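Local coordinates for hypothetical protein aq_1447 (PDB 1YVU) that cleaves target RNA as a DNA-guided endonuclease, using short single-stranded DNA guides to select complementary strands in a divalent-metal-dependent reaction, at residues Val410-Leu424 / Glu445-Asn458. Residues are numbered along the deposited sequence; the frame is centred on the assembly and turned at random.
Sequences VINKIKDVDLVIVFL and ELLKKMIPSQVILN
The ring of Phe-423 meets Ile-456 obliquely: CE2 lies 3.8 Å from Ile-456 CD1, and CD2 lies near CB and CG2 of the same side chain. With CG1 anti to the carbonyl carbon (chi1 -50°) and the chain extended beyond it, Ile-456 also brings CD1 to Ile-421 CG2, bridging two residues of the neighbouring strand, while helix 368-381 packs on this layer through Leu-373 and Phe-372. The other flat group, the amide of Asn-458, keeps Leu-424 O close to its own plane; ND2 stands 2.6 Å from Leu-424 O, above the carbonyl plane, whereas Asn-458 N comes nearly end-on, so one oxygen is gripped twice. Strands 419-424 and 454-457 run parallel, 20° apart, bonded from Gln-454 N to Val-420 O (2.9 Å) and from Leu-424 N to Ile-456 O. On the face bearing Val-422, Leu-424 CD1 touches Val-455 CG1 and Leu-457 CD2, with helix 437-448 packed against this side. Farther back, Val-420 fits CG1 against Leu-446 CD1 and CG2 against Ile-451 CG2. Lys-449 crosses Ile-414 at about a right angle, CG against CD1, and its chain bends at the end (chi4 -84°) to carry NZ to the carbonyls of Val-410 and Ile-411, 2.8 Å from Ile-411 O, in weak hydrogen bonds. With an alanine in place of Lys-449, both carbonyls would probably lose this donor, and Ile-414 the aliphatic chain it packs on. Each strand follows a helix, 402-411 or 437-448, and helix 437-448 makes the right-handed beta-alpha-beta crossover between them, typical of the Rossmann-like Mid domain of Argonaute, here at the edge of its four-stranded parallel sheet and the passage into PIWI.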
loop_
_atom_site.group_PDB
_atom_site.type_symbol
_atom_site.label_atom_id
_atom_site.label_comp_id
_atom_site.label_asym_id
_atom_site.label_seq_id
_atom_site.Cartn_x
_atom_site.Cartn_y
_atom_site.Cartn_z
ATOM N N VAL A 410 -0.353 -6.121 29.866
ATOM C CA VAL A 410 -0.435 -6.693 28.512
ATOM C C VAL A 410 0.580 -7.801 28.312
ATOM O O VAL A 410 0.221 -8.843 27.793
ATOM C CB VAL A 410 -0.276 -5.621 27.394
ATOM C CG1 VAL A 410 -0.006 -6.267 26.044
ATOM C CG2 VAL A 410 -1.540 -4.780 27.269
ATOM N N ILE A 411 1.815 -7.587 28.775
ATOM C CA ILE A 411 2.919 -8.559 28.657
ATOM C C ILE A 411 2.579 -9.924 29.283
ATOM O O ILE A 411 2.991 -10.969 28.770
ATOM C CB ILE A 411 4.249 -8.018 29.307
ATOM C CG1 ILE A 411 4.656 -6.690 28.679
ATOM C CG2 ILE A 411 5.429 -8.967 29.037
ATOM C CD1 ILE A 411 5.587 -5.851 29.562
ATOM N N ASN A 412 1.750 -9.899 30.324
ATOM C CA ASN A 412 1.351 -11.093 31.071
ATOM C C ASN A 412 0.051 -11.720 30.595
ATOM O O ASN A 412 -0.339 -12.795 31.078
ATOM C CB ASN A 412 1.194 -10.737 32.556
ATOM C CG ASN A 412 2.416 -10.006 33.136
ATOM O OD1 ASN A 412 3.506 -10.570 33.241
ATOM N ND2 ASN A 412 2.220 -8.748 33.537
ATOM N N LYS A 413 -0.588 -11.079 29.622
ATOM C CA LYS A 413 -1.882 -11.539 29.138
ATOM C C LYS A 413 -1.970 -12.673 28.156
ATOM O O LYS A 413 -2.997 -12.837 27.488
ATOM C CB LYS A 413 -2.685 -10.362 28.633
ATOM C CG LYS A 413 -4.150 -10.443 28.984
ATOM C CD LYS A 413 -4.788 -9.164 28.661
ATOM C CE LYS A 413 -4.136 -8.017 29.419
ATOM N NZ LYS A 413 -4.109 -6.797 28.563
ATOM N N ILE A 414 -0.920 -13.476 28.057
ATOM C CA ILE A 414 -1.012 -14.596 27.128
ATOM C C ILE A 414 -1.768 -15.741 27.790
ATOM O O ILE A 414 -2.365 -16.557 27.091
ATOM C CB ILE A 414 0.342 -15.037 26.496
ATOM C CG1 ILE A 414 1.240 -13.808 26.256
ATOM C CG2 ILE A 414 0.052 -15.718 25.123
ATOM C CD1 ILE A 414 2.460 -14.021 25.300
ATOM N N LYS A 415 -1.867 -15.653 29.122
ATOM C CA LYS A 415 -2.551 -16.587 30.041
ATOM C C LYS A 415 -3.171 -17.897 29.532
ATOM O O LYS A 415 -2.912 -18.959 30.119
ATOM C CB LYS A 415 -3.535 -15.812 30.938
ATOM C CG LYS A 415 -2.823 -14.918 31.928
ATOM C CD LYS A 415 -3.759 -14.088 32.750
ATOM C CE LYS A 415 -2.963 -13.199 33.675
ATOM N NZ LYS A 415 -3.825 -12.340 34.530
ATOM N N ASP A 416 -3.976 -17.771 28.466
ATOM C CA ASP A 416 -4.688 -18.822 27.715
ATOM C C ASP A 416 -5.984 -18.225 27.177
ATOM O O ASP A 416 -6.860 -18.945 26.681
ATOM C CB ASP A 416 -5.018 -20.076 28.547
ATOM C CG ASP A 416 -4.948 -21.365 27.732
ATOM O OD1 ASP A 416 -4.944 -21.315 26.477
ATOM O OD2 ASP A 416 -4.887 -22.436 28.364
ATOM N N VAL A 417 -6.087 -16.902 27.238
ATOM C CA VAL A 417 -7.281 -16.201 26.798
ATOM C C VAL A 417 -7.702 -16.378 25.360
ATOM O O VAL A 417 -6.863 -16.484 24.462
ATOM C CB VAL A 417 -7.242 -14.704 27.120
ATOM C CG1 VAL A 417 -7.907 -14.474 28.405
ATOM C CG2 VAL A 417 -5.810 -14.171 27.157
ATOM N N ASP A 418 -9.017 -16.485 25.189
ATOM C CA ASP A 418 -9.671 -16.641 23.901
ATOM C C ASP A 418 -10.002 -15.275 23.310
ATOM O O ASP A 418 -10.036 -15.111 22.084
ATOM C CB ASP A 418 -10.952 -17.454 24.060
ATOM C CG ASP A 418 -10.697 -18.929 24.351
ATOM O OD1 ASP A 418 -9.610 -19.467 24.022
ATOM O OD2 ASP A 418 -11.614 -19.564 24.910
ATOM N N LEU A 419 -10.267 -14.309 24.196
ATOM C CA LEU A 419 -10.577 -12.903 23.853
ATOM C C LEU A 419 -10.084 -11.989 24.979
ATOM O O LEU A 419 -9.738 -12.449 26.078
ATOM C CB LEU A 419 -12.087 -12.702 23.641
ATOM C CG LEU A 419 -12.634 -11.306 23.288
ATOM C CD1 LEU A 419 -12.104 -10.777 21.963
ATOM C CD2 LEU A 419 -14.116 -11.389 23.231
ATOM N N VAL A 420 -9.976 -10.702 24.682
ATOM C CA VAL A 420 -9.539 -9.723 25.672
ATOM C C VAL A 420 -10.426 -8.501 25.455
ATOM O O VAL A 420 -10.443 -7.935 24.352
ATOM C CB VAL A 420 -8.025 -9.331 25.457
ATOM C CG1 VAL A 420 -7.618 -8.170 26.346
ATOM C CG2 VAL A 420 -7.105 -10.495 25.744
ATOM N N ILE A 421 -11.175 -8.087 26.469
ATOM C CA ILE A 421 -12.009 -6.913 26.261
ATOM C C ILE A 421 -11.423 -5.728 27.000
ATOM O O ILE A 421 -11.256 -5.775 28.208
ATOM C CB ILE A 421 -13.483 -7.151 26.655
ATOM C CG1 ILE A 421 -14.026 -8.416 25.950
ATOM C CG2 ILE A 421 -14.327 -5.925 26.279
ATOM C CD1 ILE A 421 -15.532 -8.715 26.140
ATOM N N VAL A 422 -11.112 -4.664 26.264
ATOM C CA VAL A 422 -10.532 -3.457 26.845
ATOM C C VAL A 422 -11.422 -2.230 26.726
ATOM O O VAL A 422 -11.816 -1.834 25.623
ATOM C CB VAL A 422 -9.143 -3.094 26.189
ATOM C CG1 VAL A 422 -8.460 -1.896 26.930
ATOM C CG2 VAL A 422 -8.208 -4.312 26.166
ATOM N N PHE A 423 -11.664 -1.592 27.872
ATOM C CA PHE A 423 -12.452 -0.365 27.943
ATOM C C PHE A 423 -11.475 0.801 28.154
ATOM O O PHE A 423 -10.872 0.910 29.228
ATOM C CB PHE A 423 -13.439 -0.392 29.110
ATOM C CG PHE A 423 -14.501 -1.428 29.009
ATOM C CD1 PHE A 423 -14.392 -2.623 29.752
ATOM C CD2 PHE A 423 -15.671 -1.186 28.266
ATOM C CE1 PHE A 423 -15.456 -3.576 29.773
ATOM C CE2 PHE A 423 -16.752 -2.126 28.270
ATOM C CZ PHE A 423 -16.638 -3.330 29.033
ATOM N N LEU A 424 -11.300 1.647 27.136
ATOM C CA LEU A 424 -10.390 2.798 27.246
ATOM C C LEU A 424 -11.116 4.101 27.536
ATOM O O LEU A 424 -12.226 4.290 27.042
ATOM C CB LEU A 424 -9.572 2.978 25.975
ATOM C CG LEU A 424 -8.614 1.909 25.479
ATOM C CD1 LEU A 424 -8.062 2.436 24.188
ATOM C CD2 LEU A 424 -7.479 1.639 26.458
ATOM N N GLU A 445 -0.153 -5.057 20.281
ATOM C CA GLU A 445 0.437 -5.950 21.268
ATOM C C GLU A 445 -0.298 -7.269 21.416
ATOM O O GLU A 445 0.332 -8.329 21.596
ATOM C CB GLU A 445 0.503 -5.239 22.601
ATOM C CG GLU A 445 1.319 -3.967 22.555
ATOM C CD GLU A 445 2.824 -4.199 22.685
ATOM O OE1 GLU A 445 3.233 -4.997 23.567
ATOM O OE2 GLU A 445 3.596 -3.562 21.922
ATOM N N LEU A 446 -1.631 -7.187 21.340
ATOM C CA LEU A 446 -2.481 -8.359 21.441
ATOM C C LEU A 446 -2.561 -9.098 20.134
ATOM O O LEU A 446 -3.016 -10.248 20.082
ATOM C CB LEU A 446 -3.847 -7.988 21.936
ATOM C CG LEU A 446 -3.786 -7.642 23.418
ATOM C CD1 LEU A 446 -5.138 -7.067 23.822
ATOM C CD2 LEU A 446 -3.454 -8.863 24.266
ATOM N N LEU A 447 -2.051 -8.433 19.093
ATOM C CA LEU A 447 -1.961 -8.991 17.752
ATOM C C LEU A 447 -0.702 -9.832 17.720
ATOM O O LEU A 447 -0.682 -10.921 17.125
ATOM C CB LEU A 447 -1.816 -7.895 16.715
ATOM C CG LEU A 447 -2.886 -7.629 15.653
ATOM C CD1 LEU A 447 -2.412 -6.438 14.809
ATOM C CD2 LEU A 447 -3.132 -8.874 14.782
ATOM N N LYS A 448 0.343 -9.331 18.388
ATOM C CA LYS A 448 1.635 -10.032 18.469
ATOM C C LYS A 448 1.510 -11.357 19.206
ATOM O O LYS A 448 2.095 -12.360 18.794
ATOM C CB LYS A 448 2.701 -9.177 19.173
ATOM C CG LYS A 448 3.095 -7.906 18.431
ATOM C CD LYS A 448 4.249 -7.166 19.096
ATOM C CE LYS A 448 4.334 -5.710 18.626
ATOM N NZ LYS A 448 5.533 -4.981 19.185
ATOM N N LYS A 449 0.720 -11.339 20.281
ATOM C CA LYS A 449 0.475 -12.513 21.118
ATOM C C LYS A 449 -0.588 -13.396 20.513
ATOM O O LYS A 449 -0.828 -14.518 20.979
ATOM C CB LYS A 449 0.054 -12.079 22.500
ATOM C CG LYS A 449 1.121 -11.328 23.188
ATOM C CD LYS A 449 0.548 -10.481 24.268
ATOM C CE LYS A 449 1.664 -9.809 25.036
ATOM N NZ LYS A 449 2.191 -10.723 26.088
HETATM N N MSE A 450 -1.213 -12.863 19.461
HETATM C CA MSE A 450 -2.249 -13.528 18.673
HETATM C C MSE A 450 -3.555 -13.782 19.362
HETATM O O MSE A 450 -4.357 -14.599 18.919
HETATM C CB MSE A 450 -1.699 -14.787 17.996
HETATM C CG MSE A 450 -0.537 -14.450 17.054
HETATM SE SE MSE A 450 0.492 -15.934 16.405
HETATM C CE MSE A 450 1.271 -16.549 18.135
ATOM N N ILE A 451 -3.774 -13.022 20.427
ATOM C CA ILE A 451 -4.991 -13.093 21.225
ATOM C C ILE A 451 -5.969 -12.050 20.685
ATOM O O ILE A 451 -5.674 -10.851 20.679
ATOM C CB ILE A 451 -4.727 -12.766 22.737
ATOM C CG1 ILE A 451 -3.586 -13.615 23.301
ATOM C CG2 ILE A 451 -5.945 -13.105 23.570
ATOM C CD1 ILE A 451 -2.841 -12.892 24.371
ATOM N N PRO A 452 -7.150 -12.496 20.201
ATOM C CA PRO A 452 -8.197 -11.623 19.672
ATOM C C PRO A 452 -8.464 -10.508 20.687
ATOM O O PRO A 452 -8.413 -10.754 21.907
ATOM C CB PRO A 452 -9.398 -12.556 19.614
ATOM C CG PRO A 452 -8.833 -13.813 19.327
ATOM C CD PRO A 452 -7.573 -13.903 20.107
ATOM N N SER A 453 -8.731 -9.302 20.201
ATOM C CA SER A 453 -8.965 -8.183 21.104
ATOM C C SER A 453 -10.075 -7.278 20.686
ATOM O O SER A 453 -10.135 -6.896 19.523
ATOM C CB SER A 453 -7.693 -7.353 21.254
ATOM O OG SER A 453 -7.033 -7.194 20.002
ATOM N N GLN A 454 -10.922 -6.906 21.645
ATOM C CA GLN A 454 -12.036 -5.986 21.407
ATOM C C GLN A 454 -11.817 -4.755 22.276
ATOM O O GLN A 454 -12.040 -4.806 23.472
ATOM C CB GLN A 454 -13.390 -6.640 21.726
ATOM C CG GLN A 454 -14.617 -5.799 21.316
ATOM C CD GLN A 454 -14.855 -5.767 19.809
ATOM O OE1 GLN A 454 -15.200 -6.786 19.218
ATOM N NE2 GLN A 454 -14.672 -4.599 19.187
ATOM N N VAL A 455 -11.400 -3.658 21.643
ATOM C CA VAL A 455 -11.091 -2.388 22.301
ATOM C C VAL A 455 -12.289 -1.425 22.300
ATOM O O VAL A 455 -12.478 -0.635 21.377
ATOM C CB VAL A 455 -9.830 -1.729 21.618
ATOM C CG1 VAL A 455 -9.548 -0.357 22.201
ATOM C CG2 VAL A 455 -8.557 -2.666 21.733
ATOM N N ILE A 456 -13.098 -1.475 23.349
ATOM C CA ILE A 456 -14.274 -0.609 23.456
ATOM C C ILE A 456 -13.841 0.743 24.035
ATOM O O ILE A 456 -13.196 0.763 25.087
ATOM C CB ILE A 456 -15.334 -1.260 24.367
ATOM C CG1 ILE A 456 -15.585 -2.701 23.916
ATOM C CG2 ILE A 456 -16.616 -0.412 24.396
ATOM C CD1 ILE A 456 -16.588 -3.479 24.736
ATOM N N LEU A 457 -14.107 1.841 23.305
ATOM C CA LEU A 457 -13.770 3.210 23.757
ATOM C C LEU A 457 -14.896 3.730 24.643
ATOM O O LEU A 457 -16.064 3.428 24.383
ATOM C CB LEU A 457 -13.581 4.160 22.567
ATOM C CG LEU A 457 -12.302 4.069 21.715
ATOM C CD1 LEU A 457 -12.297 5.140 20.630
ATOM C CD2 LEU A 457 -11.075 4.276 22.594
ATOM N N ASN A 458 -14.555 4.483 25.691
ATOM C CA ASN A 458 -15.563 5.033 26.608
ATOM C C ASN A 458 -16.373 6.120 25.938
ATOM O O ASN A 458 -17.528 6.371 26.287
ATOM C CB ASN A 458 -14.910 5.590 27.865
ATOM C CG ASN A 458 -14.833 4.568 28.977
ATOM O OD1 ASN A 458 -15.797 4.383 29.721
ATOM N ND2 ASN A 458 -13.703 3.893 29.097
#